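PDB 3BW2: 2-nitropropane dioxygenase from Streptomyces ansochromogenes, which binds FMN and probably uses molecular oxygen to oxidise alkyl nitronates such as propionate 3-nitronate in an oxidative denitrification. Local coordinates for residues A42-A47 with D296-T301. Residues are numbered along the deposited sequence; the frame is centred on the assembly and turned at random.
Sequences AGYKTA and DVHHLT
The rings of Tyr-44 and His-298 form an offset stack, and this one pair carries the whole contact between 42-47 and 296-301. Their planes are tilted by only 6° and their centroids lie 4.0 Å apart. The displacement puts unlike parts of the two rings over each other: NE2 of His-298 sits above the centre of the phenol ring, whereas CE1 of Tyr-44 lies over the rim of the imidazole, 3.5 Å from CE1 of His-298. At the other end of the overlap, OH of Tyr-44 comes 3.7 Å from CD2 of His-298. The side chains reach this position from opposite directions. On the helix, CG of His-298 is anti to the backbone N (chi1 169°), which sends the imidazole outward to present a face. ND1 of His-298 is buried by the stack with no hydrogen-bonding partner in the model. OH of Tyr-44 is hydrogen-bonded to the hydroxyl of Tyr-294, while Phe-70 meets the tyrosine ring edge-to-face. Replacing Tyr-44 by an alanine would probably leave one imidazole face without its stacking partner and take this bond from Tyr-294. In a TIM barrel, loops at the carboxyl ends of the strands surround the active site, and 42-47 is such a loop, linking strand 38-41 to helix 47-60; the stack ties it to helix 296-311, far along the chain. The side chain of Tyr-44 is about 6 Å from the bound FMN and about 4 Å from that of Ala-19, which binds the cofactor. Further back, a type II turn from Ala-42 to Lys-45, closed by a 3.1 Å bond from N of Lys-45 to O of Ala-42, sets the tyrosine backbone, whose N donates a hydrogen bond to OD2 of Asp-109.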
ATOM      1  N   ALA A  42     -25.691  -1.872   6.594  1.00 20.01           N
ATOM      2  CA  ALA A  42     -26.558  -2.448   7.620  1.00 19.80           C
ATOM      3  C   ALA A  42     -25.782  -2.649   8.927  1.00 19.90           C
ATOM      4  O   ALA A  42     -26.351  -3.026   9.955  1.00 18.45           O
ATOM      5  CB  ALA A  42     -27.139  -3.779   7.127  1.00 18.98           C
ATOM      6  N   GLY A  43     -24.477  -2.391   8.875  1.00 20.54           N
ATOM      7  CA  GLY A  43     -23.639  -2.544  10.050  1.00 19.76           C
ATOM      8  C   GLY A  43     -24.101  -1.705  11.228  1.00 20.17           C
ATOM      9  O   GLY A  43     -24.325  -0.502  11.100  1.00 18.74           O
ATOM     10  N   TYR A  44     -24.246  -2.359  12.376  1.00 18.88           N
ATOM     11  CA  TYR A  44     -24.679  -1.728  13.620  1.00 20.66           C
ATOM     12  C   TYR A  44     -26.158  -1.339  13.678  1.00 20.38           C
ATOM     13  O   TYR A  44     -26.613  -0.817  14.694  1.00 20.67           O
ATOM     14  CB  TYR A  44     -23.799  -0.508  13.936  1.00 21.45           C
ATOM     15  CG  TYR A  44     -22.317  -0.831  13.949  1.00 21.78           C
ATOM     16  CD1 TYR A  44     -21.828  -1.914  14.682  1.00 22.95           C
ATOM     17  CD2 TYR A  44     -21.410  -0.072  13.216  1.00 22.87           C
ATOM     18  CE1 TYR A  44     -20.476  -2.236  14.680  1.00 23.02           C
ATOM     19  CE2 TYR A  44     -20.044  -0.384  13.205  1.00 23.49           C
ATOM     20  CZ  TYR A  44     -19.587  -1.468  13.939  1.00 24.54           C
ATOM     21  OH  TYR A  44     -18.246  -1.794  13.933  1.00 26.08           O
ATOM     22  N   LYS A  45     -26.908  -1.577  12.604  1.00 19.70           N
ATOM     23  CA  LYS A  45     -28.340  -1.260  12.615  1.00 21.05           C
ATOM     24  C   LYS A  45     -29.119  -2.529  12.934  1.00 21.40           C
ATOM     25  O   LYS A  45     -28.561  -3.622  12.905  1.00 21.39           O
ATOM     26  CB  LYS A  45     -28.817  -0.745  11.252  1.00 23.78           C
ATOM     27  CG  LYS A  45     -28.097   0.487  10.724  1.00 25.94           C
ATOM     28  CD  LYS A  45     -28.975   1.224   9.719  1.00 28.19           C
ATOM     29  CE  LYS A  45     -28.163   1.871   8.603  1.00 31.86           C
ATOM     30  NZ  LYS A  45     -27.013   2.694   9.073  1.00 35.04           N
ATOM     31  N   THR A  46     -30.401  -2.383  13.255  1.00 22.51           N
ATOM     32  CA  THR A  46     -31.246  -3.539  13.527  1.00 22.26           C
ATOM     33  C   THR A  46     -31.754  -3.957  12.156  1.00 21.82           C
ATOM     34  O   THR A  46     -31.643  -3.192  11.195  1.00 21.67           O
ATOM     35  CB  THR A  46     -32.483  -3.187  14.392  1.00 23.92           C
ATOM     36  OG1 THR A  46     -33.271  -2.198  13.716  1.00 23.59           O
ATOM     37  CG2 THR A  46     -32.063  -2.663  15.758  1.00 24.80           C
ATOM     38  N   ALA A  47     -32.298  -5.163  12.055  1.00 20.76           N
ATOM     39  CA  ALA A  47     -32.821  -5.637  10.781  1.00 22.25           C
ATOM     40  C   ALA A  47     -33.910  -4.682  10.301  1.00 23.10           C
ATOM     41  O   ALA A  47     -34.076  -4.459   9.096  1.00 22.68           O
ATOM     42  CB  ALA A  47     -33.386  -7.047  10.935  1.00 22.04           C
ATOM     43  N   ASP A 296     -16.367  -5.857  21.058  1.00 23.01           N
ATOM     44  CA  ASP A 296     -16.306  -5.482  22.471  1.00 23.28           C
ATOM     45  C   ASP A 296     -15.845  -4.038  22.667  1.00 23.01           C
ATOM     46  O   ASP A 296     -16.517  -3.248  23.334  1.00 21.14           O
ATOM     47  CB  ASP A 296     -15.359  -6.419  23.222  1.00 26.39           C
ATOM     48  CG  ASP A 296     -15.802  -7.874  23.161  1.00 27.73           C
ATOM     49  OD1 ASP A 296     -15.904  -8.423  22.043  1.00 30.72           O
ATOM     50  OD2 ASP A 296     -16.045  -8.465  24.233  1.00 28.91           O
ATOM     51  N   VAL A 297     -14.693  -3.700  22.095  1.00 20.91           N
ATOM     52  CA  VAL A 297     -14.157  -2.350  22.224  1.00 20.00           C
ATOM     53  C   VAL A 297     -15.084  -1.334  21.566  1.00 19.31           C
ATOM     54  O   VAL A 297     -15.280  -0.232  22.084  1.00 19.24           O
ATOM     55  CB  VAL A 297     -12.740  -2.258  21.612  1.00 20.67           C
ATOM     56  CG1 VAL A 297     -12.237  -0.827  21.660  1.00 17.03           C
ATOM     57  CG2 VAL A 297     -11.793  -3.175  22.385  1.00 18.36           C
ATOM     58  N   HIS A 298     -15.667  -1.709  20.432  1.00 20.52           N
ATOM     59  CA  HIS A 298     -16.591  -0.823  19.737  1.00 22.33           C
ATOM     60  C   HIS A 298     -17.753  -0.424  20.649  1.00 22.47           C
ATOM     61  O   HIS A 298     -18.129   0.749  20.708  1.00 20.95           O
ATOM     62  CB  HIS A 298     -17.135  -1.495  18.474  1.00 22.50           C
ATOM     63  CG  HIS A 298     -18.282  -0.762  17.854  1.00 24.91           C
ATOM     64  ND1 HIS A 298     -19.595  -1.017  18.187  1.00 26.71           N
ATOM     65  CD2 HIS A 298     -18.311   0.258  16.964  1.00 23.83           C
ATOM     66  CE1 HIS A 298     -20.383  -0.186  17.529  1.00 25.47           C
ATOM     67  NE2 HIS A 298     -19.628   0.598  16.780  1.00 28.44           N
ATOM     68  N   HIS A 299     -18.323  -1.398  21.357  1.00 23.57           N
ATOM     69  CA  HIS A 299     -19.432  -1.119  22.271  1.00 23.82           C
ATOM     70  C   HIS A 299     -18.940  -0.226  23.402  1.00 23.61           C
ATOM     71  O   HIS A 299     -19.619   0.709  23.831  1.00 22.88           O
ATOM     72  CB  HIS A 299     -19.974  -2.410  22.892  1.00 24.93           C
ATOM     73  CG  HIS A 299     -20.565  -3.365  21.904  1.00 28.18           C
ATOM     74  ND1 HIS A 299     -21.499  -2.982  20.965  1.00 29.66           N
ATOM     75  CD2 HIS A 299     -20.383  -4.695  21.735  1.00 27.85           C
ATOM     76  CE1 HIS A 299     -21.866  -4.038  20.260  1.00 30.01           C
ATOM     77  NE2 HIS A 299     -21.204  -5.090  20.707  1.00 29.33           N
ATOM     78  N   LEU A 300     -17.743  -0.537  23.880  1.00 23.85           N
ATOM     79  CA  LEU A 300     -17.125   0.193  24.972  1.00 24.84           C
ATOM     80  C   LEU A 300     -16.970   1.693  24.696  1.00 24.73           C
ATOM     81  O   LEU A 300     -17.299   2.524  25.547  1.00 25.51           O
ATOM     82  CB  LEU A 300     -15.755  -0.421  25.262  1.00 27.10           C
ATOM     83  CG  LEU A 300     -15.072  -0.134  26.597  1.00 29.68           C
ATOM     84  CD1 LEU A 300     -15.883  -0.750  27.734  1.00 28.93           C
ATOM     85  CD2 LEU A 300     -13.662  -0.715  26.574  1.00 29.63           C
ATOM     86  N   THR A 301     -16.491   2.035  23.503  1.00 22.82           N
ATOM     87  CA  THR A 301     -16.248   3.435  23.140  1.00 21.36           C
ATOM     88  C   THR A 301     -17.390   4.177  22.456  1.00 21.23           C
ATOM     89  O   THR A 301     -17.354   5.405  22.354  1.00 18.92           O
ATOM     90  CB  THR A 301     -15.030   3.559  22.208  1.00 20.39           C
ATOM     91  OG1 THR A 301     -15.354   3.000  20.929  1.00 18.66           O
ATOM     92  CG2 THR A 301     -13.830   2.823  22.789  1.00 20.00           C
TER